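ULam111 (Flavobacterium sp., PDB 5WUT) probably hydrolyses the beta-1,3-glucosidic bonds of laminarin, as a family 16 glycoside hydrolase with a beta-jelly-roll fold. Local coordinates at residues K6-N14 / S227-Q235; W23-C31 / Q42-K50. All coordinates share one frame; numbering follows the deposited sequence.

Interaction 1 (K6-N14 / S227-Q235); sequences KLVWEEHFN and SIDYIKVYQ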
loop_
_atom_site.group_PDB
_atom_site.type_symbol
_atom_site.label_atom_id
_atom_site.label_comp_id
_atom_site.label_asym_id
_atom_site.label_seq_id
_atom_site.Cartn_x
_atom_site.Cartn_y
_atom_site.Cartn_z
ATOM N N LYS A 6 23.595 -1.339 -1.961
ATOM C CA LYS A 6 24.126 -0.108 -2.536
ATOM C C LYS A 6 23.363 0.254 -3.806
ATOM O O LYS A 6 22.819 -0.622 -4.476
ATOM C CB LYS A 6 25.646 -0.250 -2.814
ATOM C CG LYS A 6 26.088 -1.437 -3.715
ATOM C CD LYS A 6 27.659 -1.636 -3.770
ATOM C CE LYS A 6 28.311 -0.413 -4.335
ATOM N NZ LYS A 6 29.731 -0.668 -4.690
ATOM N N LEU A 7 23.331 1.545 -4.125
ATOM C CA LEU A 7 22.786 2.005 -5.398
ATOM C C LEU A 7 23.787 1.683 -6.489
ATOM O O LEU A 7 24.906 2.199 -6.467
ATOM C CB LEU A 7 22.490 3.505 -5.362
ATOM C CG LEU A 7 21.879 4.090 -6.640
ATOM C CD1 LEU A 7 20.482 3.548 -6.843
ATOM C CD2 LEU A 7 21.860 5.608 -6.563
ATOM N N VAL A 8 23.411 0.824 -7.430
ATOM C CA VAL A 8 24.351 0.397 -8.464
ATOM C C VAL A 8 24.168 1.143 -9.790
ATOM O O VAL A 8 25.105 1.233 -10.578
ATOM C CB VAL A 8 24.267 -1.129 -8.719
ATOM C CG1 VAL A 8 24.478 -1.889 -7.421
ATOM C CG2 VAL A 8 22.941 -1.517 -9.368
ATOM N N TRP A 9 22.965 1.666 -10.036
ATOM C CA TRP A 9 22.691 2.450 -11.240
ATOM C C TRP A 9 21.439 3.285 -11.047
ATOM O O TRP A 9 20.497 2.843 -10.410
ATOM C CB TRP A 9 22.516 1.561 -12.478
ATOM C CG TRP A 9 22.288 2.367 -13.741
ATOM C CD1 TRP A 9 23.193 3.194 -14.356
ATOM C CD2 TRP A 9 21.098 2.409 -14.550
ATOM N NE1 TRP A 9 22.633 3.762 -15.471
ATOM C CE2 TRP A 9 21.354 3.292 -15.622
ATOM C CE3 TRP A 9 19.839 1.797 -14.465
ATOM C CZ2 TRP A 9 20.402 3.578 -16.606
ATOM C CZ3 TRP A 9 18.894 2.077 -15.440
ATOM C CH2 TRP A 9 19.178 2.961 -16.495
ATOM N N GLU A 10 21.449 4.502 -11.570
ATOM C CA GLU A 10 20.248 5.321 -11.582
ATOM C C GLU A 10 20.145 6.070 -12.895
ATOM O O GLU A 10 21.135 6.592 -13.415
ATOM C CB GLU A 10 20.212 6.322 -10.417
ATOM C CG GLU A 10 18.921 7.154 -10.408
ATOM C CD GLU A 10 18.843 8.137 -9.263
ATOM O OE1 GLU A 10 19.697 8.055 -8.355
ATOM O OE2 GLU A 10 17.923 8.990 -9.273
ATOM N N GLU A 11 18.933 6.082 -13.435
ATOM C CA GLU A 11 18.565 6.991 -14.509
ATOM C C GLU A 11 17.789 8.157 -13.897
ATOM O O GLU A 11 16.647 7.985 -13.438
ATOM C CB GLU A 11 17.715 6.276 -15.562
ATOM C CG GLU A 11 17.113 7.206 -16.588
ATOM C CD GLU A 11 18.169 7.953 -17.398
ATOM O OE1 GLU A 11 18.520 9.088 -17.006
ATOM O OE2 GLU A 11 18.635 7.397 -18.421
ATOM N N HIS A 12 18.411 9.336 -13.873
ATOM C CA HIS A 12 17.820 10.542 -13.288
ATOM C C HIS A 12 16.960 11.319 -14.286
ATOM O O HIS A 12 16.244 12.238 -13.903
ATOM C CB HIS A 12 18.904 11.501 -12.764
ATOM C CG HIS A 12 19.799 10.931 -11.704
ATOM N ND1 HIS A 12 20.875 10.113 -11.984
ATOM C CD2 HIS A 12 19.818 11.125 -10.363
ATOM C CE1 HIS A 12 21.495 9.799 -10.859
ATOM N NE2 HIS A 12 20.875 10.403 -9.860
ATOM N N PHE A 13 17.101 10.978 -15.567
ATOM C CA PHE A 13 16.463 11.712 -16.670
ATOM C C PHE A 13 16.742 13.218 -16.593
ATOM O O PHE A 13 15.861 14.047 -16.858
ATOM C CB PHE A 13 14.948 11.438 -16.708
ATOM C CG PHE A 13 14.599 10.031 -17.122
ATOM C CD1 PHE A 13 15.022 9.520 -18.345
ATOM C CD2 PHE A 13 13.858 9.208 -16.273
ATOM C CE1 PHE A 13 14.709 8.223 -18.731
ATOM C CE2 PHE A 13 13.534 7.909 -16.651
ATOM C CZ PHE A 13 13.963 7.409 -17.874
ATOM N N ASN A 14 17.980 13.561 -16.250
ATOM C CA ASN A 14 18.365 14.959 -16.068
ATOM C C ASN A 14 19.047 15.563 -17.289
ATOM O O ASN A 14 19.322 16.761 -17.314
ATOM C CB ASN A 14 19.297 15.106 -14.860
ATOM C CG ASN A 14 18.548 15.215 -13.549
ATOM O OD1 ASN A 14 17.395 15.650 -13.506
ATOM N ND2 ASN A 14 19.209 14.817 -12.458
ATOM N N SER A 227 4.847 10.726 -17.068
ATOM C CA SER A 227 6.100 11.351 -16.625
ATOM C C SER A 227 6.875 10.436 -15.695
ATOM O O SER A 227 6.326 9.961 -14.701
ATOM C CB SER A 227 5.830 12.676 -15.906
ATOM O OG SER A 227 5.118 13.570 -16.754
ATOM N N ILE A 228 8.149 10.224 -15.994
ATOM C CA ILE A 228 8.974 9.359 -15.148
ATOM C C ILE A 228 10.157 10.166 -14.609
ATOM O O ILE A 228 10.916 10.742 -15.373
ATOM C CB ILE A 228 9.463 8.120 -15.918
ATOM C CG1 ILE A 228 8.279 7.377 -16.578
ATOM C CG2 ILE A 228 10.257 7.191 -14.983
ATOM C CD1 ILE A 228 7.958 7.808 -18.004
ATOM N N ASP A 229 10.273 10.236 -13.284
ATOM C CA ASP A 229 11.344 10.991 -12.608
ATOM C C ASP A 229 12.659 10.227 -12.596
ATOM O O ASP A 229 13.714 10.774 -12.921
ATOM C CB ASP A 229 10.886 11.326 -11.183
ATOM C CG ASP A 229 11.813 12.285 -10.443
ATOM O OD1 ASP A 229 12.707 12.893 -11.055
ATOM O OD2 ASP A 229 11.591 12.459 -9.218
ATOM N N TYR A 230 12.602 8.947 -12.242
ATOM C CA TYR A 230 13.811 8.151 -12.185
ATOM C C TYR A 230 13.539 6.650 -12.197
ATOM O O TYR A 230 12.409 6.196 -11.978
ATOM C CB TYR A 230 14.625 8.512 -10.929
ATOM C CG TYR A 230 13.966 8.209 -9.586
ATOM C CD1 TYR A 230 13.766 6.892 -9.153
ATOM C CD2 TYR A 230 13.601 9.237 -8.733
ATOM C CE1 TYR A 230 13.187 6.619 -7.923
ATOM C CE2 TYR A 230 13.033 8.977 -7.496
ATOM C CZ TYR A 230 12.833 7.674 -7.098
ATOM O OH TYR A 230 12.263 7.447 -5.867
ATOM N N ILE A 231 14.599 5.897 -12.465
ATOM C CA ILE A 231 14.690 4.470 -12.170
ATOM C C ILE A 231 15.938 4.309 -11.322
ATOM O O ILE A 231 17.005 4.772 -11.734
ATOM C CB ILE A 231 14.827 3.594 -13.433
ATOM C CG1 ILE A 231 13.611 3.737 -14.346
ATOM C CG2 ILE A 231 15.012 2.127 -13.033
ATOM C CD1 ILE A 231 13.853 3.141 -15.742
ATOM N N LYS A 232 15.815 3.671 -10.154
ATOM C CA LYS A 232 16.962 3.380 -9.284
ATOM C C LYS A 232 17.103 1.883 -9.144
ATOM O O LYS A 232 16.100 1.178 -9.002
ATOM C CB LYS A 232 16.792 4.004 -7.890
ATOM C CG LYS A 232 16.881 5.506 -7.870
ATOM C CD LYS A 232 16.549 6.037 -6.479
ATOM C CE LYS A 232 16.521 7.553 -6.471
ATOM N NZ LYS A 232 16.294 8.066 -5.078
ATOM N N VAL A 233 18.334 1.389 -9.174
ATOM C CA VAL A 233 18.589 -0.036 -8.962
ATOM C C VAL A 233 19.544 -0.226 -7.799
ATOM O O VAL A 233 20.669 0.294 -7.820
ATOM C CB VAL A 233 19.201 -0.716 -10.196
ATOM C CG1 VAL A 233 19.403 -2.199 -9.926
ATOM C CG2 VAL A 233 18.315 -0.493 -11.416
ATOM N N TYR A 234 19.094 -0.961 -6.790
ATOM C CA TYR A 234 19.924 -1.276 -5.629
ATOM C C TYR A 234 20.300 -2.758 -5.604
ATOM O O TYR A 234 19.469 -3.608 -5.904
ATOM C CB TYR A 234 19.199 -0.936 -4.323
ATOM C CG TYR A 234 18.790 0.506 -4.139
ATOM C CD1 TYR A 234 17.586 0.979 -4.657
ATOM C CD2 TYR A 234 19.579 1.380 -3.410
ATOM C CE1 TYR A 234 17.191 2.284 -4.468
ATOM C CE2 TYR A 234 19.192 2.691 -3.209
ATOM C CZ TYR A 234 18.001 3.140 -3.741
ATOM O OH TYR A 234 17.629 4.450 -3.546
ATOM N N GLN A 235 21.549 -3.072 -5.260
ATOM C CA GLN A 235 21.968 -4.466 -5.097
ATOM C C GLN A 235 22.897 -4.586 -3.902
ATOM O O GLN A 235 23.596 -3.630 -3.594
ATOM C CB GLN A 235 22.665 -4.988 -6.357
ATOM C CG GLN A 235 21.820 -5.005 -7.618
ATOM C CD GLN A 235 22.581 -5.539 -8.826
ATOM O OE1 GLN A 235 23.784 -5.300 -8.973
ATOM N NE2 GLN A 235 21.886 -6.259 -9.693
#

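Interaction 2 (W23-C31 / Q42-K50); sequences WNFELGDGC and QLYTKTNHK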
loop_
_atom_site.group_PDB
_atom_site.type_symbol
_atom_site.label_atom_id
_atom_site.label_comp_id
_atom_site.label_asym_id
_atom_site.label_seq_id
_atom_site.Cartn_x
_atom_site.Cartn_y
_atom_site.Cartn_z
ATOM N N TRP A 23 19.724 3.676 -23.645
ATOM C CA TRP A 23 18.345 3.444 -24.111
ATOM C C TRP A 23 18.243 3.186 -25.603
ATOM O O TRP A 23 18.942 3.811 -26.411
ATOM C CB TRP A 23 17.438 4.635 -23.773
ATOM C CG TRP A 23 17.227 4.795 -22.296
ATOM C CD1 TRP A 23 17.932 5.605 -21.447
ATOM C CD2 TRP A 23 16.268 4.107 -21.491
ATOM N NE1 TRP A 23 17.470 5.467 -20.159
ATOM C CE2 TRP A 23 16.442 4.557 -20.158
ATOM C CE3 TRP A 23 15.270 3.165 -21.766
ATOM C CZ2 TRP A 23 15.667 4.082 -19.097
ATOM C CZ3 TRP A 23 14.486 2.702 -20.717
ATOM C CH2 TRP A 23 14.688 3.162 -19.398
ATOM N N ASN A 24 17.337 2.279 -25.958
ATOM C CA ASN A 24 16.938 2.062 -27.345
ATOM C C ASN A 24 15.554 2.618 -27.554
ATOM O O ASN A 24 14.750 2.655 -26.612
ATOM C CB ASN A 24 16.892 0.582 -27.691
ATOM C CG ASN A 24 18.124 -0.149 -27.276
ATOM O OD1 ASN A 24 19.190 0.050 -27.836
ATOM N ND2 ASN A 24 17.991 -1.011 -26.273
ATOM N N PHE A 25 15.251 3.015 -28.787
ATOM C CA PHE A 25 13.854 3.210 -29.171
ATOM C C PHE A 25 13.316 1.956 -29.837
ATOM O O PHE A 25 13.987 1.340 -30.675
ATOM C CB PHE A 25 13.683 4.392 -30.133
ATOM C CG PHE A 25 13.989 5.716 -29.526
ATOM C CD1 PHE A 25 13.008 6.433 -28.853
ATOM C CD2 PHE A 25 15.260 6.255 -29.628
ATOM C CE1 PHE A 25 13.286 7.660 -28.297
ATOM C CE2 PHE A 25 15.545 7.492 -29.074
ATOM C CZ PHE A 25 14.564 8.194 -28.407
ATOM N N GLU A 26 12.090 1.588 -29.494
ATOM C CA GLU A 26 11.364 0.639 -30.324
ATOM C C GLU A 26 10.340 1.473 -31.088
ATOM O O GLU A 26 9.691 2.352 -30.516
ATOM C CB GLU A 26 10.752 -0.482 -29.466
ATOM C CG GLU A 26 11.865 -1.375 -28.876
ATOM C CD GLU A 26 11.386 -2.666 -28.228
ATOM O OE1 GLU A 26 12.240 -3.533 -27.920
ATOM O OE2 GLU A 26 10.174 -2.816 -28.005
ATOM N N LEU A 27 10.276 1.281 -32.403
ATOM C CA LEU A 27 9.564 2.235 -33.258
ATOM C C LEU A 27 8.600 1.567 -34.219
ATOM O O LEU A 27 8.849 0.455 -34.691
ATOM C CB LEU A 27 10.572 3.067 -34.070
ATOM C CG LEU A 27 11.589 3.854 -33.243
ATOM C CD1 LEU A 27 12.749 4.318 -34.136
ATOM C CD2 LEU A 27 10.942 5.026 -32.588
ATOM N N GLY A 28 7.539 2.296 -34.545
ATOM C CA GLY A 28 6.601 1.892 -35.580
ATOM C C GLY A 28 5.404 1.100 -35.092
ATOM O O GLY A 28 4.930 1.293 -33.967
ATOM N N ASP A 29 4.917 0.208 -35.953
ATOM C CA ASP A 29 3.682 -0.511 -35.693
ATOM C C ASP A 29 3.860 -1.907 -35.087
ATOM O O ASP A 29 2.871 -2.577 -34.747
ATOM C CB ASP A 29 2.881 -0.620 -37.010
ATOM C CG ASP A 29 3.651 -1.324 -38.130
ATOM O OD1 ASP A 29 4.700 -1.950 -37.876
ATOM O OD2 ASP A 29 3.188 -1.252 -39.293
ATOM N N GLY A 30 5.109 -2.336 -34.934
ATOM C CA GLY A 30 5.425 -3.619 -34.332
ATOM C C GLY A 30 5.497 -4.785 -35.306
ATOM O O GLY A 30 5.956 -5.866 -34.940
ATOM N N CYS A 31 5.044 -4.579 -36.544
ATOM C CA CYS A 31 5.069 -5.643 -37.554
ATOM C C CYS A 31 6.456 -6.267 -37.694
ATOM O O CYS A 31 7.459 -5.556 -37.664
ATOM C CB CYS A 31 4.581 -5.108 -38.895
ATOM S SG CYS A 31 2.860 -4.587 -38.898
ATOM N N GLN A 42 -1.186 2.724 -31.545
ATOM C CA GLN A 42 -0.113 3.702 -31.737
ATOM C C GLN A 42 1.034 3.249 -32.625
ATOM O O GLN A 42 1.370 2.066 -32.691
ATOM C CB GLN A 42 0.459 4.124 -30.375
ATOM C CG GLN A 42 1.443 3.121 -29.764
ATOM C CD GLN A 42 0.780 1.850 -29.278
ATOM O OE1 GLN A 42 -0.399 1.855 -28.922
ATOM N NE2 GLN A 42 1.536 0.753 -29.249
ATOM N N LEU A 43 1.617 4.225 -33.323
ATOM C CA LEU A 43 2.959 4.083 -33.852
ATOM C C LEU A 43 3.894 4.687 -32.830
ATOM O O LEU A 43 3.647 5.782 -32.321
ATOM C CB LEU A 43 3.145 4.790 -35.196
ATOM C CG LEU A 43 2.295 4.346 -36.370
ATOM C CD1 LEU A 43 2.788 5.072 -37.620
ATOM C CD2 LEU A 43 2.388 2.851 -36.538
ATOM N N TYR A 44 4.963 3.972 -32.519
ATOM C CA TYR A 44 5.951 4.504 -31.604
ATOM C C TYR A 44 6.975 5.316 -32.394
ATOM O O TYR A 44 7.358 4.934 -33.507
ATOM C CB TYR A 44 6.607 3.378 -30.828
ATOM C CG TYR A 44 5.744 2.786 -29.736
ATOM C CD1 TYR A 44 5.190 3.593 -28.759
ATOM C CD2 TYR A 44 5.517 1.419 -29.670
ATOM C CE1 TYR A 44 4.427 3.059 -27.738
ATOM C CE2 TYR A 44 4.748 0.876 -28.650
ATOM C CZ TYR A 44 4.215 1.703 -27.690
ATOM O OH TYR A 44 3.455 1.173 -26.664
ATOM N N THR A 45 7.385 6.448 -31.827
ATOM C CA THR A 45 8.250 7.390 -32.530
ATOM C C THR A 45 9.411 7.839 -31.668
ATOM O O THR A 45 9.484 7.480 -30.492
ATOM C CB THR A 45 7.496 8.652 -32.942
ATOM O OG1 THR A 45 7.312 9.478 -31.792
ATOM C CG2 THR A 45 6.138 8.318 -33.572
ATOM N N LYS A 46 10.288 8.662 -32.242
ATOM C CA LYS A 46 11.357 9.319 -31.484
ATOM C C LYS A 46 10.997 10.776 -31.229
ATOM O O LYS A 46 11.810 11.561 -30.713
ATOM C CB LYS A 46 12.701 9.249 -32.229
ATOM C CG LYS A 46 13.277 7.863 -32.393
ATOM C CD LYS A 46 14.713 7.939 -32.896
ATOM C CE LYS A 46 14.798 8.074 -34.400
ATOM N NZ LYS A 46 16.222 7.919 -34.820
ATOM N N THR A 47 9.777 11.142 -31.599
ATOM C CA THR A 47 9.342 12.532 -31.516
ATOM C C THR A 47 8.139 12.744 -30.594
ATOM O O THR A 47 7.472 13.782 -30.653
ATOM C CB THR A 47 9.008 13.075 -32.925
ATOM O OG1 THR A 47 8.131 12.157 -33.586
ATOM C CG2 THR A 47 10.278 13.219 -33.747
ATOM N N ASN A 48 7.865 11.778 -29.716
ATOM C CA ASN A 48 6.763 11.919 -28.766
ATOM C C ASN A 48 7.213 12.075 -27.309
ATOM O O ASN A 48 6.395 12.024 -26.394
ATOM C CB ASN A 48 5.807 10.722 -28.873
ATOM C CG ASN A 48 4.799 10.879 -30.001
ATOM O OD1 ASN A 48 5.159 10.814 -31.177
ATOM N ND2 ASN A 48 3.525 11.058 -29.641
ATOM N N HIS A 49 8.503 12.279 -27.091
ATOM C CA HIS A 49 8.986 12.455 -25.723
ATOM C C HIS A 49 9.833 13.711 -25.593
ATOM O O HIS A 49 10.349 14.238 -26.583
ATOM C CB HIS A 49 9.823 11.265 -25.303
ATOM C CG HIS A 49 11.150 11.257 -25.975
ATOM N ND1 HIS A 49 11.301 10.901 -27.295
ATOM C CD2 HIS A 49 12.373 11.635 -25.535
ATOM C CE1 HIS A 49 12.569 11.039 -27.640
ATOM N NE2 HIS A 49 13.241 11.477 -26.590
ATOM N N LYS A 50 9.990 14.172 -24.361
ATOM C CA LYS A 50 10.885 15.284 -24.062
ATOM C C LYS A 50 11.473 15.119 -22.667
ATOM O O LYS A 50 10.911 14.417 -21.821
ATOM C CB LYS A 50 10.149 16.618 -24.151
ATOM C CG LYS A 50 9.128 16.806 -23.056
ATOM C CD LYS A 50 8.333 18.093 -23.221
ATOM C CE LYS A 50 6.916 17.920 -22.686
ATOM N NZ LYS A 50 6.244 19.222 -22.442
HETATM O O HOH W 1 9.553 5.021 -29.246
#

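Interaction 1 (K6-N14 / S227-Q235)
K6 and Q235 trade two backbone bonds and begin an antiparallel ladder, in which strands 7-11 and 227-234, whose axes come within 4.7 Å, run at 159° and bring the two ends of the modelled chain together. L7 and Y234 follow as the first non-hydrogen-bonded pair. A classic beta bulge comes next: V8 and W9 both face V233, whose O accepts a 2.8 Å bond from V8 N and a weak one from W9 N. E11 and I231 then form a hydrogen-bonded pair, E11 N to I231 O being 2.9 Å.

On one side of the strands L7 CD1 sits 4.0 Å from the Y234 ring centroid, over its face. Next to them E10 and K232 lie alongside each other and point the same way, with E10 OE2 4.6 Å from K232 NZ, too far for a salt bridge. The other side is largely apolar: the edge of the W9 indole meets V233 CG2, and F13 CE2 rests 3.7 Å from I228 CG2. The E11 carboxylate is the polar exception: E11 bends back at chi2 (62°), OE1 accepts from F13 N, and CG covers one F13 face.

Backbone bonding thus pins the first strand to the last; the E10-K232 attraction probably adds little.

Interaction 2 (W23-C31 / Q42-K50)
The F25 ring meets K46 and H49 in two different ways. K46 CG lies 3.7 Å from the ring centroid, over one face in a CH-pi contact, and the aliphatic chain crosses the phenylalanine at about a right angle before bending at chi3 (-84°). H49 points back at F25 and brings CE1 to 3.5 Å from F25 CE1, at the edge of the phenyl ring; the two ring planes are inclined at 45°.

At E26 the main chain takes over. Its carbonyl O touches Y44 CB, and a water lies within hydrogen-bonding distance of both E26 O (3.0 Å) and T45 O (2.8 Å). L27 follows with CD2 against the T45 carbonyl group, 3.3 Å from T45 C, and also beside K46 CG, which therefore packs against both F25 and L27.

G28 forms a single antiparallel bridge with Y44. G28 N donates to Y44 O at 2.8 Å and Y44 N donates to G28 O at 3.0 Å, both nearly straight. D29 then rests its CB on L43 CD2, and its OD1 accepts from C31 N, an Asx turn leading into the disulfide between C31 and C34. In the opposing segment T45 OG1 accepts from T47 N in an ST turn and donates to N48 OD1, both bonds lying within the turn that runs from T45 to N48.

Strand 66-80 pairs with both strand 24-25 and strand 42-44, E26 forming a salt bridge with R71. Helix 35-39 lies against E26 and Q42, while Y44 reaches strand 200-208, where its hydroxyl bonds N205.

Interactions 1 and 2 illustrate how a jelly roll joins pairings of very different sequence separation: the closest ends are 213 positions apart in the first and 11 in the second. Although their centres are about 22 Å apart, W23 links them directly. Its NE1 lies 2.8 Å from E11 OE2, a probable hydrogen bond, while W23 CH2 packs 3.7 Å from I231 CD1 and W23 CZ2 lies 3.9 Å from F13 CZ. The indole thus touches both segments of interaction 1. Strand 200-208 supplies a shared neighbour, I204, which touches F13, I228 and W23.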